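Local coordinates for protein haloacid dehalogenase-like hydrolase (Klebsiella pneumoniae subsp. pneumoniae, PDB 3PGV) that probably acts as a magnesium-dependent phosphatase of the Cof family within the haloacid dehalogenase superfamily, with calcium bound at its metal site in the crystal, at residues A25-G30 and M235-M240; E45-L50 and I55-A60; Y80-N85 and G211-A216; I229-G234 and P276-K281. All coordinates share one frame; numbering follows the deposited sequence.

Interaction 1 (A25-G30 and M235-M240); sequences ASDLDG and MNDAEM. With CA (calcium ion), chain E.
The carboxylate of Asp27 lies across that of Asp237, the two side chains meeting at about a right angle with their planes 49° apart. Asp27 OD2 and Asp237 OD2, both acceptors, come within 3.2 Å, an approach probably made tolerable by nearby positive charge. Two sources supply it: the calcium ion, bound by Asp27 OD2 at 2.2 Å, and the ammonium group of Lys210, which forms salt bridges to Asp27 OD1 and Asp237 OD1. Asp27 OD2 also receives a hydrogen bond from Thr31. On the Asp237 side the link to the metal is indirect. Water 1, itself 2.6 Å from the calcium ion, is hydrogen-bonded to Asp237 OD2 (2.7 Å) and to Asn236 OD1, which makes Asp237 a second-shell residue. Asp237 OD2 further accepts from the backbone N of Asp233 and of Gly234, and so ties down the loop that carries another metal ligand. Next to these acids, Met240, a selenomethionine, runs out with CG anti to its backbone N (chi1 -176°) and then bends at chi3; SE rests 4.2 Å from Ala25 CB, and CE sits beside Asp27 N. With Asp29 O as a direct ligand at 2.4 Å, Asp27 and Asp29 of the DxD motif and the acidic loop leading into helix 238-243 form the metal site characteristic of HAD hydrolases.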
loop_
_atom_site.group_PDB
_atom_site.type_symbol
_atom_site.label_atom_id
_atom_site.label_comp_id
_atom_site.label_asym_id
_atom_site.label_seq_id
_atom_site.Cartn_x
_atom_site.Cartn_y
_atom_site.Cartn_z
ATOM N N ALA A 25 -6.975 10.360 -3.347
ATOM C CA ALA A 25 -6.030 9.318 -2.946
ATOM C C ALA A 25 -6.433 8.004 -3.561
ATOM O O ALA A 25 -7.613 7.648 -3.542
ATOM C CB ALA A 25 -5.984 9.194 -1.437
ATOM N N SER A 26 -5.487 7.293 -4.154
ATOM C CA SER A 26 -5.832 6.034 -4.762
ATOM C C SER A 26 -4.776 4.993 -4.574
ATOM O O SER A 26 -3.592 5.248 -4.821
ATOM C CB SER A 26 -6.136 6.215 -6.250
ATOM O OG SER A 26 -6.649 5.019 -6.824
ATOM N N ASP A 27 -5.207 3.780 -4.208
ATOM C CA ASP A 27 -4.372 2.599 -4.248
ATOM C C ASP A 27 -4.040 2.321 -5.746
ATOM O O ASP A 27 -4.713 2.860 -6.636
ATOM C CB ASP A 27 -5.124 1.401 -3.617
ATOM C CG ASP A 27 -4.433 0.053 -3.775
ATOM O OD1 ASP A 27 -3.181 0.009 -3.691
ATOM O OD2 ASP A 27 -5.147 -0.961 -3.960
ATOM N N LEU A 28 -3.002 1.530 -6.019
ATOM C CA LEU A 28 -2.613 1.272 -7.401
ATOM C C LEU A 28 -3.085 -0.082 -7.907
ATOM O O LEU A 28 -4.034 -0.142 -8.700
ATOM C CB LEU A 28 -1.101 1.471 -7.595
ATOM C CG LEU A 28 -0.612 2.922 -7.400
ATOM C CD1 LEU A 28 0.897 2.981 -7.230
ATOM C CD2 LEU A 28 -1.077 3.819 -8.549
ATOM N N ASP A 29 -2.471 -1.177 -7.416
ATOM C CA ASP A 29 -2.833 -2.523 -7.842
ATOM C C ASP A 29 -4.252 -2.865 -7.442
ATOM O O ASP A 29 -4.607 -2.746 -6.273
ATOM C CB ASP A 29 -1.849 -3.558 -7.280
ATOM C CG ASP A 29 -0.425 -3.294 -7.694
ATOM O OD1 ASP A 29 -0.095 -3.550 -8.866
ATOM O OD2 ASP A 29 0.341 -2.763 -6.866
ATOM N N GLY A 30 -5.063 -3.266 -8.432
ATOM C CA GLY A 30 -6.457 -3.648 -8.212
ATOM C C GLY A 30 -7.396 -2.465 -8.061
ATOM O O GLY A 30 -8.598 -2.656 -7.885
HETATM N N MSE A 235 -7.265 -4.991 2.407
HETATM C CA MSE A 235 -7.284 -4.715 3.841
HETATM C C MSE A 235 -6.290 -3.614 4.206
HETATM O O MSE A 235 -6.549 -2.841 5.126
HETATM C CB MSE A 235 -7.007 -5.996 4.647
HETATM C CG MSE A 235 -8.182 -6.981 4.646
HETATM SE SE MSE A 235 -9.802 -6.181 5.391
HETATM C CE MSE A 235 -9.162 -5.857 7.256
ATOM N N ASN A 236 -5.175 -3.493 3.433
ATOM C CA ASN A 236 -4.186 -2.424 3.647
ATOM C C ASN A 236 -4.708 -1.039 3.173
ATOM O O ASN A 236 -4.020 -0.023 3.356
ATOM C CB ASN A 236 -2.845 -2.774 3.003
ATOM C CG ASN A 236 -2.925 -3.128 1.523
ATOM O OD1 ASN A 236 -3.928 -3.647 1.026
ATOM N ND2 ASN A 236 -1.843 -2.927 0.817
ATOM N N ASP A 237 -5.981 -0.990 2.679
ATOM C CA ASP A 237 -6.654 0.273 2.302
ATOM C C ASP A 237 -7.759 0.651 3.312
ATOM O O ASP A 237 -8.328 1.733 3.211
ATOM C CB ASP A 237 -7.260 0.161 0.887
ATOM C CG ASP A 237 -6.242 -0.137 -0.188
ATOM O OD1 ASP A 237 -5.217 0.559 -0.237
ATOM O OD2 ASP A 237 -6.504 -1.035 -1.023
ATOM N N ALA A 238 -8.098 -0.275 4.240
ATOM C CA ALA A 238 -9.212 -0.111 5.182
ATOM C C ALA A 238 -9.145 1.211 5.978
ATOM O O ALA A 238 -10.128 1.964 5.986
ATOM C CB ALA A 238 -9.286 -1.306 6.122
ATOM N N GLU A 239 -7.970 1.528 6.588
ATOM C CA GLU A 239 -7.809 2.787 7.348
ATOM C C GLU A 239 -7.954 4.002 6.425
ATOM O O GLU A 239 -8.684 4.935 6.748
ATOM C CB GLU A 239 -6.452 2.839 8.104
ATOM C CG GLU A 239 -6.218 1.685 9.076
ATOM C CD GLU A 239 -5.670 0.405 8.457
ATOM O OE1 GLU A 239 -5.422 0.387 7.227
ATOM O OE2 GLU A 239 -5.463 -0.574 9.209
HETATM N N MSE A 240 -7.320 3.952 5.246
HETATM C CA MSE A 240 -7.391 5.041 4.261
HETATM C C MSE A 240 -8.820 5.322 3.832
HETATM O O MSE A 240 -9.227 6.485 3.781
HETATM C CB MSE A 240 -6.509 4.732 3.030
HETATM C CG MSE A 240 -6.470 5.871 2.021
HETATM SE SE MSE A 240 -5.305 5.543 0.530
HETATM C CE MSE A 240 -6.196 4.047 -0.262
HETATM CA CA CA E . -4.688 -3.103 -3.911
HETATM O O HOH W 1 -4.330 -2.562 -1.376
#

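Interaction 2 (E45-L50 and I55-A60); sequences ETLKLL and INFVFA
Leu47 straddles two phenylalanine rings with its forked end. One prong, CD2, settles over a face of Phe57, 4.0 Å from the ring centroid and 27° off the ring normal, a CH-pi contact; the other, CD1, meets Phe59 obliquely, with 4.0 Å between Leu47 CD1 and Phe59 CZ. The fork points at the strand because CG stands anti to the carbonyl carbon (chi1 -52°), although the bond from CA to CB does not itself aim there. Leu50, one helical turn on, packs against the rim of the Phe57 ring through CB and CD2, its CB lying in the ring plane 3.7 Å from Phe57 CZ. Phe57 is thus held on a face by one leucine and at its rim by the other. Where the short connection leads from helix to strand, Ile55 N donates to Leu50 O over 3.0 Å. Ile55 CB tucks against that same oxygen, while the end of its side chain leads away. Helix 41-51 and strand 56-60 run at 140°, the helix-to-strand half of a beta-alpha-beta crossover from strand 23-27 in the HAD core. Val24 of that parallel neighbour touches both Ile55 and Phe57, and Tyr283 of helix 274-283 packs on Leu50 and Ile55.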
loop_
_atom_site.group_PDB
_atom_site.type_symbol
_atom_site.label_atom_id
_atom_site.label_comp_id
_atom_site.label_asym_id
_atom_site.label_seq_id
_atom_site.Cartn_x
_atom_site.Cartn_y
_atom_site.Cartn_z
ATOM N N GLU A 45 -5.122 10.463 -18.860
ATOM C CA GLU A 45 -5.817 11.668 -19.296
ATOM C C GLU A 45 -6.696 12.242 -18.184
ATOM O O GLU A 45 -6.761 13.465 -18.028
ATOM C CB GLU A 45 -6.634 11.395 -20.580
ATOM C CG GLU A 45 -7.284 12.636 -21.201
ATOM C CD GLU A 45 -6.341 13.754 -21.642
ATOM O OE1 GLU A 45 -5.108 13.527 -21.672
ATOM O OE2 GLU A 45 -6.844 14.850 -21.984
ATOM N N THR A 46 -7.298 11.362 -17.351
ATOM C CA THR A 46 -8.117 11.794 -16.209
ATOM C C THR A 46 -7.266 12.548 -15.184
ATOM O O THR A 46 -7.693 13.587 -14.680
ATOM C CB THR A 46 -8.848 10.596 -15.584
ATOM O OG1 THR A 46 -9.553 9.898 -16.612
ATOM C CG2 THR A 46 -9.815 11.013 -14.471
ATOM N N LEU A 47 -6.043 12.035 -14.898
ATOM C CA LEU A 47 -5.108 12.676 -13.968
ATOM C C LEU A 47 -4.713 14.063 -14.486
ATOM O O LEU A 47 -4.577 14.996 -13.695
ATOM C CB LEU A 47 -3.843 11.821 -13.772
ATOM C CG LEU A 47 -4.021 10.358 -13.402
ATOM C CD1 LEU A 47 -2.675 9.721 -13.102
ATOM C CD2 LEU A 47 -4.964 10.188 -12.210
ATOM N N LYS A 48 -4.514 14.194 -15.829
ATOM C CA LYS A 48 -4.179 15.483 -16.462
ATOM C C LYS A 48 -5.339 16.466 -16.376
ATOM O O LYS A 48 -5.125 17.632 -16.072
ATOM C CB LYS A 48 -3.765 15.283 -17.934
ATOM C CG LYS A 48 -2.280 15.031 -18.120
ATOM C CD LYS A 48 -1.872 15.166 -19.582
ATOM N N LEU A 49 -6.576 15.996 -16.661
ATOM C CA LEU A 49 -7.770 16.853 -16.650
ATOM C C LEU A 49 -8.075 17.403 -15.264
ATOM O O LEU A 49 -8.416 18.580 -15.137
ATOM C CB LEU A 49 -8.990 16.109 -17.220
ATOM C CG LEU A 49 -8.953 15.846 -18.731
ATOM C CD1 LEU A 49 -9.901 14.721 -19.117
ATOM C CD2 LEU A 49 -9.247 17.133 -19.532
ATOM N N LEU A 50 -7.911 16.574 -14.220
ATOM C CA LEU A 50 -8.177 16.999 -12.848
ATOM C C LEU A 50 -7.037 17.847 -12.291
ATOM O O LEU A 50 -7.290 18.799 -11.553
ATOM C CB LEU A 50 -8.461 15.791 -11.951
ATOM C CG LEU A 50 -9.941 15.313 -11.887
ATOM C CD1 LEU A 50 -10.490 14.993 -13.266
ATOM C CD2 LEU A 50 -10.077 14.104 -10.992
ATOM N N ILE A 55 -6.781 19.905 -8.829
ATOM C CA ILE A 55 -6.902 18.731 -7.945
ATOM C C ILE A 55 -5.539 18.076 -7.668
ATOM O O ILE A 55 -4.714 17.962 -8.568
ATOM C CB ILE A 55 -7.960 17.712 -8.482
ATOM C CG1 ILE A 55 -9.335 18.411 -8.761
ATOM C CG2 ILE A 55 -8.118 16.504 -7.540
ATOM C CD1 ILE A 55 -9.962 19.203 -7.524
ATOM N N ASN A 56 -5.305 17.675 -6.406
ATOM C CA ASN A 56 -4.070 17.017 -5.976
ATOM C C ASN A 56 -4.252 15.525 -5.936
ATOM O O ASN A 56 -5.308 15.043 -5.523
ATOM C CB ASN A 56 -3.658 17.512 -4.603
ATOM C CG ASN A 56 -3.328 18.963 -4.580
ATOM O OD1 ASN A 56 -2.224 19.366 -4.933
ATOM N ND2 ASN A 56 -4.317 19.793 -4.267
ATOM N N PHE A 57 -3.216 14.779 -6.326
ATOM C CA PHE A 57 -3.275 13.326 -6.323
ATOM C C PHE A 57 -2.266 12.736 -5.404
ATOM O O PHE A 57 -1.130 13.212 -5.332
ATOM C CB PHE A 57 -3.104 12.767 -7.737
ATOM C CG PHE A 57 -4.331 12.905 -8.600
ATOM C CD1 PHE A 57 -4.544 14.054 -9.358
ATOM C CD2 PHE A 57 -5.288 11.898 -8.644
ATOM C CE1 PHE A 57 -5.685 14.189 -10.146
ATOM C CE2 PHE A 57 -6.430 12.034 -9.433
ATOM C CZ PHE A 57 -6.619 13.176 -10.185
ATOM N N VAL A 58 -2.676 11.710 -4.663
ATOM C CA VAL A 58 -1.795 10.978 -3.758
ATOM C C VAL A 58 -1.958 9.490 -4.048
ATOM O O VAL A 58 -3.074 8.979 -4.019
ATOM C CB VAL A 58 -2.088 11.313 -2.264
ATOM C CG1 VAL A 58 -1.153 10.546 -1.342
ATOM C CG2 VAL A 58 -1.987 12.815 -2.010
ATOM N N PHE A 59 -0.877 8.822 -4.406
ATOM C CA PHE A 59 -0.936 7.397 -4.716
ATOM C C PHE A 59 -0.352 6.573 -3.580
ATOM O O PHE A 59 0.683 6.945 -3.015
ATOM C CB PHE A 59 -0.272 7.100 -6.065
ATOM C CG PHE A 59 -0.897 7.898 -7.188
ATOM C CD1 PHE A 59 -2.187 7.612 -7.633
ATOM C CD2 PHE A 59 -0.251 9.010 -7.716
ATOM C CE1 PHE A 59 -2.807 8.418 -8.592
ATOM C CE2 PHE A 59 -0.861 9.795 -8.703
ATOM C CZ PHE A 59 -2.128 9.494 -9.137
ATOM N N ALA A 60 -1.111 5.561 -3.121
ATOM C CA ALA A 60 -0.749 4.786 -1.934
ATOM C C ALA A 60 -0.661 3.313 -2.239
ATOM O O ALA A 60 -1.652 2.697 -2.621
ATOM C CB ALA A 60 -1.755 5.036 -0.823
#

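Interaction 3 (Y80-N85 and G211-A216); sequences YMITSN and GHALEA
Ile82 reaches from the central sheet to Ala213 of helix 210-220, a strand-to-helix contact within the three-layered alpha/beta core, the Rossmann-like fold of the HAD superfamily. The close part is small and mainly apolar, side chain on side chain. Ile82 presents its longer branch and its CG2 methyl together to a single knob, the CB of Ala213, which lies 3.8 Å from Ile82 CG2 and 4.0 Å from Ile82 CG1. Having only a methyl group, Ala213 lets the helix backbone come near the strand: the CA atoms of Ile82 and Ala213 are 6.8 Å apart. The longer branch is extended, with chi2 at 170°, and this carries CD1 past the alanine methyl toward the next peptide of the helix. Leu214 joins more loosely, its CB 4.4 Å from Ile82 CD1, and its side chain turns instead to Ala25 and Met240.

The remainder of the interface thins out quickly. Only 120 Å² is buried between the two segments, and no hydrogen bond joins them. Glu215 points away from the strand and the end of His212 leads away from it, both residues being partly exposed. Tyr80 bypasses this segment of the helix and packs farther along it on Val217 and Met220. On the strand side Ile82 is enclosed by Val58, Ala60 and Val89, so it is buried from several directions. At its tip, Ile82 CD1 lies 3.7 Å from Ala213 CB and 3.6 Å from the backbone N of Leu214.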
loop_
_atom_site.group_PDB
_atom_site.type_symbol
_atom_site.label_atom_id
_atom_site.label_comp_id
_atom_site.label_asym_id
_atom_site.label_seq_id
_atom_site.Cartn_x
_atom_site.Cartn_y
_atom_site.Cartn_z
ATOM N N TYR A 80 2.452 13.145 -4.597
ATOM C CA TYR A 80 3.084 12.505 -3.449
ATOM C C TYR A 80 2.895 10.989 -3.586
ATOM O O TYR A 80 1.838 10.532 -4.059
ATOM C CB TYR A 80 2.467 12.993 -2.138
ATOM C CG TYR A 80 3.069 14.284 -1.625
ATOM C CD1 TYR A 80 4.300 14.293 -0.977
ATOM C CD2 TYR A 80 2.369 15.484 -1.710
ATOM C CE1 TYR A 80 4.853 15.477 -0.492
ATOM C CE2 TYR A 80 2.898 16.668 -1.204
ATOM C CZ TYR A 80 4.144 16.661 -0.594
ATOM O OH TYR A 80 4.676 17.831 -0.092
HETATM N N MSE A 81 3.920 10.218 -3.222
HETATM C CA MSE A 81 3.886 8.768 -3.361
HETATM C C MSE A 81 4.010 8.101 -1.993
HETATM O O MSE A 81 5.030 8.266 -1.312
HETATM C CB MSE A 81 5.023 8.306 -4.298
HETATM C CG MSE A 81 4.979 6.824 -4.639
HETATM SE SE MSE A 81 3.418 6.305 -5.725
HETATM C CE MSE A 81 3.589 7.608 -7.158
ATOM N N ILE A 82 2.948 7.385 -1.566
ATOM C CA ILE A 82 2.953 6.608 -0.323
ATOM C C ILE A 82 3.327 5.181 -0.676
ATOM O O ILE A 82 2.627 4.552 -1.470
ATOM C CB ILE A 82 1.558 6.666 0.371
ATOM C CG1 ILE A 82 1.211 8.088 0.828
ATOM C CG2 ILE A 82 1.467 5.664 1.523
ATOM C CD1 ILE A 82 -0.229 8.241 1.294
ATOM N N THR A 83 4.452 4.674 -0.136
ATOM C CA THR A 83 4.869 3.286 -0.395
ATOM C C THR A 83 5.014 2.493 0.912
ATOM O O THR A 83 4.862 3.064 1.993
ATOM C CB THR A 83 6.133 3.241 -1.254
ATOM O OG1 THR A 83 7.203 3.891 -0.558
ATOM C CG2 THR A 83 5.925 3.853 -2.644
ATOM N N SER A 84 5.255 1.168 0.808
ATOM C CA SER A 84 5.350 0.257 1.969
ATOM C C SER A 84 4.193 0.479 2.971
ATOM O O SER A 84 4.402 0.465 4.188
ATOM C CB SER A 84 6.711 0.381 2.657
ATOM O OG SER A 84 7.755 -0.132 1.846
ATOM N N ASN A 85 2.963 0.687 2.430
ATOM C CA ASN A 85 1.723 0.866 3.203
ATOM C C ASN A 85 1.790 2.018 4.182
ATOM O O ASN A 85 1.253 1.922 5.273
ATOM C CB ASN A 85 1.328 -0.428 3.906
ATOM C CG ASN A 85 0.980 -1.527 2.959
ATOM O OD1 ASN A 85 0.102 -1.391 2.114
ATOM N ND2 ASN A 85 1.596 -2.670 3.140
ATOM N N GLY A 211 -3.779 5.199 5.361
ATOM C CA GLY A 211 -4.646 6.229 5.920
ATOM C C GLY A 211 -3.916 7.248 6.758
ATOM O O GLY A 211 -4.170 8.446 6.632
ATOM N N HIS A 212 -3.012 6.787 7.639
ATOM C CA HIS A 212 -2.228 7.693 8.481
ATOM C C HIS A 212 -1.235 8.476 7.637
ATOM O O HIS A 212 -1.016 9.662 7.896
ATOM C CB HIS A 212 -1.502 6.929 9.596
ATOM C CG HIS A 212 -2.430 6.288 10.581
ATOM N ND1 HIS A 212 -2.961 5.024 10.361
ATOM C CD2 HIS A 212 -2.920 6.770 11.749
ATOM C CE1 HIS A 212 -3.744 4.779 11.398
ATOM N NE2 HIS A 212 -3.752 5.798 12.259
ATOM N N ALA A 213 -0.676 7.834 6.573
ATOM C CA ALA A 213 0.226 8.522 5.657
ATOM C C ALA A 213 -0.538 9.545 4.802
ATOM O O ALA A 213 -0.040 10.660 4.589
ATOM C CB ALA A 213 0.936 7.525 4.775
ATOM N N LEU A 214 -1.798 9.205 4.395
ATOM C CA LEU A 214 -2.659 10.126 3.648
ATOM C C LEU A 214 -2.960 11.361 4.468
ATOM O O LEU A 214 -2.868 12.476 3.949
ATOM C CB LEU A 214 -3.971 9.439 3.208
ATOM C CG LEU A 214 -4.998 10.361 2.519
ATOM C CD1 LEU A 214 -4.412 11.001 1.259
ATOM C CD2 LEU A 214 -6.276 9.632 2.228
ATOM N N GLU A 215 -3.271 11.180 5.763
ATOM C CA GLU A 215 -3.508 12.307 6.668
ATOM C C GLU A 215 -2.278 13.232 6.714
ATOM O O GLU A 215 -2.426 14.452 6.626
ATOM C CB GLU A 215 -3.862 11.809 8.072
ATOM C CG GLU A 215 -4.137 12.942 9.054
ATOM C CD GLU A 215 -4.741 12.528 10.380
ATOM O OE1 GLU A 215 -4.377 11.443 10.894
ATOM O OE2 GLU A 215 -5.526 13.325 10.941
ATOM N N ALA A 216 -1.058 12.640 6.822
ATOM C CA ALA A 216 0.200 13.404 6.868
ATOM C C ALA A 216 0.434 14.166 5.551
ATOM O O ALA A 216 0.767 15.353 5.575
ATOM C CB ALA A 216 1.367 12.466 7.145
#

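Interaction 4 (I229-G234 and P276-K281); sequences IAFGDG and PRYLRK. With CA (calcium ion), chain E.
Tyr278 leaves its helix with CG anti to the backbone N (chi1 -173°), whereas Phe231 leaves its strand with CG anti to the carbonyl carbon; these choices swing the two rings into each other across the gap between the strand and the helix. They form an offset edge-to-face pair, the edge of Phe231 directed to the face of Tyr278, with centroids 5.7 Å apart and planes at 78°. Phe231 CZ and Tyr278 CD1 are 3.8 Å apart, and CD1 lies near the plane of the phenylalanine ring. The same end of Phe231 also meets Leu279, whose CD2 approaches Phe231 CE1 to 3.8 Å. Tyr278 also meets Ile229, which is fully extended and places CD1 3.8 Å from Tyr278 CE1. Strand 228-232 belongs to the central sheet of the HAD core, and the C-terminal helix 274-283 packs on it nearly antiparallel, at 160°, with axes 11.2 Å apart; long side chains bridge that distance. Cys248 of the neighbouring strand 246-249 touches both aromatic rings, and Tyr278 OH is hydrogen-bonded to Glu265. Beyond the strand's end the chemistry changes abruptly: Asp233, far from the helix, binds the calcium ion through OD1 at 2.2 Å.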
loop_
_atom_site.group_PDB
_atom_site.type_symbol
_atom_site.label_atom_id
_atom_site.label_comp_id
_atom_site.label_asym_id
_atom_site.label_seq_id
_atom_site.Cartn_x
_atom_site.Cartn_y
_atom_site.Cartn_z
ATOM N N ILE A 229 -10.831 12.168 -1.055
ATOM C CA ILE A 229 -11.602 11.038 -1.553
ATOM C C ILE A 229 -10.607 9.911 -1.843
ATOM O O ILE A 229 -9.564 10.164 -2.459
ATOM C CB ILE A 229 -12.484 11.399 -2.791
ATOM C CG1 ILE A 229 -13.288 10.153 -3.280
ATOM C CG2 ILE A 229 -11.638 12.024 -3.931
ATOM C CD1 ILE A 229 -14.353 10.426 -4.347
ATOM N N ALA A 230 -10.859 8.700 -1.300
ATOM C CA ALA A 230 -9.923 7.589 -1.457
ATOM C C ALA A 230 -10.527 6.371 -2.153
ATOM O O ALA A 230 -11.729 6.110 -2.031
ATOM C CB ALA A 230 -9.352 7.194 -0.115
ATOM N N PHE A 231 -9.672 5.591 -2.846
ATOM C CA PHE A 231 -10.076 4.377 -3.567
ATOM C C PHE A 231 -9.123 3.231 -3.204
ATOM O O PHE A 231 -7.905 3.435 -3.155
ATOM C CB PHE A 231 -10.059 4.630 -5.086
ATOM C CG PHE A 231 -10.959 5.755 -5.548
ATOM C CD1 PHE A 231 -10.514 7.077 -5.539
ATOM C CD2 PHE A 231 -12.222 5.488 -6.065
ATOM C CE1 PHE A 231 -11.349 8.122 -5.972
ATOM C CE2 PHE A 231 -13.057 6.534 -6.499
ATOM C CZ PHE A 231 -12.609 7.843 -6.454
ATOM N N GLY A 232 -9.684 2.043 -2.937
ATOM C CA GLY A 232 -8.900 0.858 -2.565
ATOM C C GLY A 232 -9.648 -0.458 -2.722
ATOM O O GLY A 232 -10.878 -0.471 -2.891
ATOM N N ASP A 233 -8.922 -1.585 -2.626
ATOM C CA ASP A 233 -9.529 -2.918 -2.811
ATOM C C ASP A 233 -9.037 -3.969 -1.782
ATOM O O ASP A 233 -9.476 -5.124 -1.826
ATOM C CB ASP A 233 -9.267 -3.433 -4.245
ATOM C CG ASP A 233 -7.834 -3.849 -4.492
ATOM O OD1 ASP A 233 -6.919 -3.189 -3.946
ATOM O OD2 ASP A 233 -7.622 -4.791 -5.274
ATOM N N GLY A 234 -8.090 -3.581 -0.922
ATOM C CA GLY A 234 -7.500 -4.510 0.036
ATOM C C GLY A 234 -7.602 -4.075 1.487
ATOM O O GLY A 234 -7.955 -2.924 1.783
ATOM N N PRO A 276 -11.016 6.260 -12.721
ATOM C CA PRO A 276 -10.996 7.495 -13.527
ATOM C C PRO A 276 -12.374 7.892 -14.070
ATOM O O PRO A 276 -12.661 9.087 -14.189
ATOM C CB PRO A 276 -9.997 7.177 -14.645
ATOM C CG PRO A 276 -9.892 5.707 -14.669
ATOM C CD PRO A 276 -10.104 5.244 -13.278
ATOM N N ARG A 277 -13.245 6.894 -14.364
ATOM C CA ARG A 277 -14.612 7.162 -14.839
ATOM C C ARG A 277 -15.445 7.800 -13.744
ATOM O O ARG A 277 -16.202 8.732 -14.009
ATOM C CB ARG A 277 -15.279 5.877 -15.357
ATOM C CG ARG A 277 -14.633 5.357 -16.615
ATOM C CD ARG A 277 -15.302 4.109 -17.181
ATOM N NE ARG A 277 -14.471 3.516 -18.238
ATOM C CZ ARG A 277 -14.473 3.928 -19.504
ATOM N NH1 ARG A 277 -15.302 4.890 -19.896
ATOM N NH2 ARG A 277 -13.651 3.378 -20.388
ATOM N N TYR A 278 -15.267 7.331 -12.498
ATOM C CA TYR A 278 -15.951 7.884 -11.327
ATOM C C TYR A 278 -15.506 9.328 -11.116
ATOM O O TYR A 278 -16.337 10.196 -10.856
ATOM C CB TYR A 278 -15.631 7.039 -10.078
ATOM C CG TYR A 278 -16.422 7.427 -8.849
ATOM C CD1 TYR A 278 -15.986 8.449 -8.009
ATOM C CD2 TYR A 278 -17.562 6.721 -8.478
ATOM C CE1 TYR A 278 -16.694 8.791 -6.857
ATOM C CE2 TYR A 278 -18.270 7.042 -7.319
ATOM C CZ TYR A 278 -17.828 8.072 -6.504
ATOM O OH TYR A 278 -18.515 8.385 -5.357
ATOM N N LEU A 279 -14.184 9.581 -11.244
ATOM C CA LEU A 279 -13.597 10.903 -11.078
ATOM C C LEU A 279 -14.091 11.890 -12.137
ATOM O O LEU A 279 -14.432 13.024 -11.797
ATOM C CB LEU A 279 -12.058 10.818 -11.091
ATOM C CG LEU A 279 -11.414 10.116 -9.872
ATOM C CD1 LEU A 279 -9.934 9.904 -10.084
ATOM C CD2 LEU A 279 -11.654 10.903 -8.587
ATOM N N ARG A 280 -14.166 11.450 -13.424
ATOM C CA ARG A 280 -14.676 12.306 -14.511
ATOM C C ARG A 280 -16.139 12.654 -14.286
ATOM O O ARG A 280 -16.541 13.786 -14.532
ATOM C CB ARG A 280 -14.500 11.635 -15.887
ATOM C CG ARG A 280 -13.059 11.511 -16.319
ATOM C CD ARG A 280 -12.931 11.470 -17.815
ATOM N NE ARG A 280 -11.584 11.080 -18.225
ATOM C CZ ARG A 280 -11.157 11.104 -19.480
ATOM N NH1 ARG A 280 -11.949 11.552 -20.449
ATOM N NH2 ARG A 280 -9.926 10.715 -19.774
ATOM N N LYS A 281 -16.934 11.684 -13.789
ATOM C CA LYS A 281 -18.351 11.893 -13.499
ATOM C C LYS A 281 -18.518 12.878 -12.333
ATOM O O LYS A 281 -19.399 13.742 -12.370
ATOM C CB LYS A 281 -19.033 10.543 -13.175
ATOM C CG LYS A 281 -20.549 10.626 -13.082
ATOM C CD LYS A 281 -21.164 9.280 -12.769
HETATM CA CA CA E . -4.688 -3.103 -3.911
HETATM O O HOH W 1 -4.330 -2.562 -1.376
#

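All four contacts gather round one sheet, whose neighbouring strands 80-83, 56-60, 23-27 and 228-232 each contribute to one of them. Measured from contact centre to chain centre, interactions 1 and 3 lie nearest, at about 6 and 8 Å; they share a helix-covered side through Leu214, with Asn236 hydrogen-bonded to Asn85 between them. Interactions 2 and 4 lie farther out, at about 17 and 16 Å: interaction 2 is buried, interaction 4 mostly so, its Tyr278 being partly exposed. Their helices meet through Leu50 and Leu279 and a Thr46 to Arg280 hydrogen bond. Charge and metal dominate interaction 1, whereas aromatic and aliphatic packing carries the rest. Asp233 brings interaction 4 back to the calcium ion.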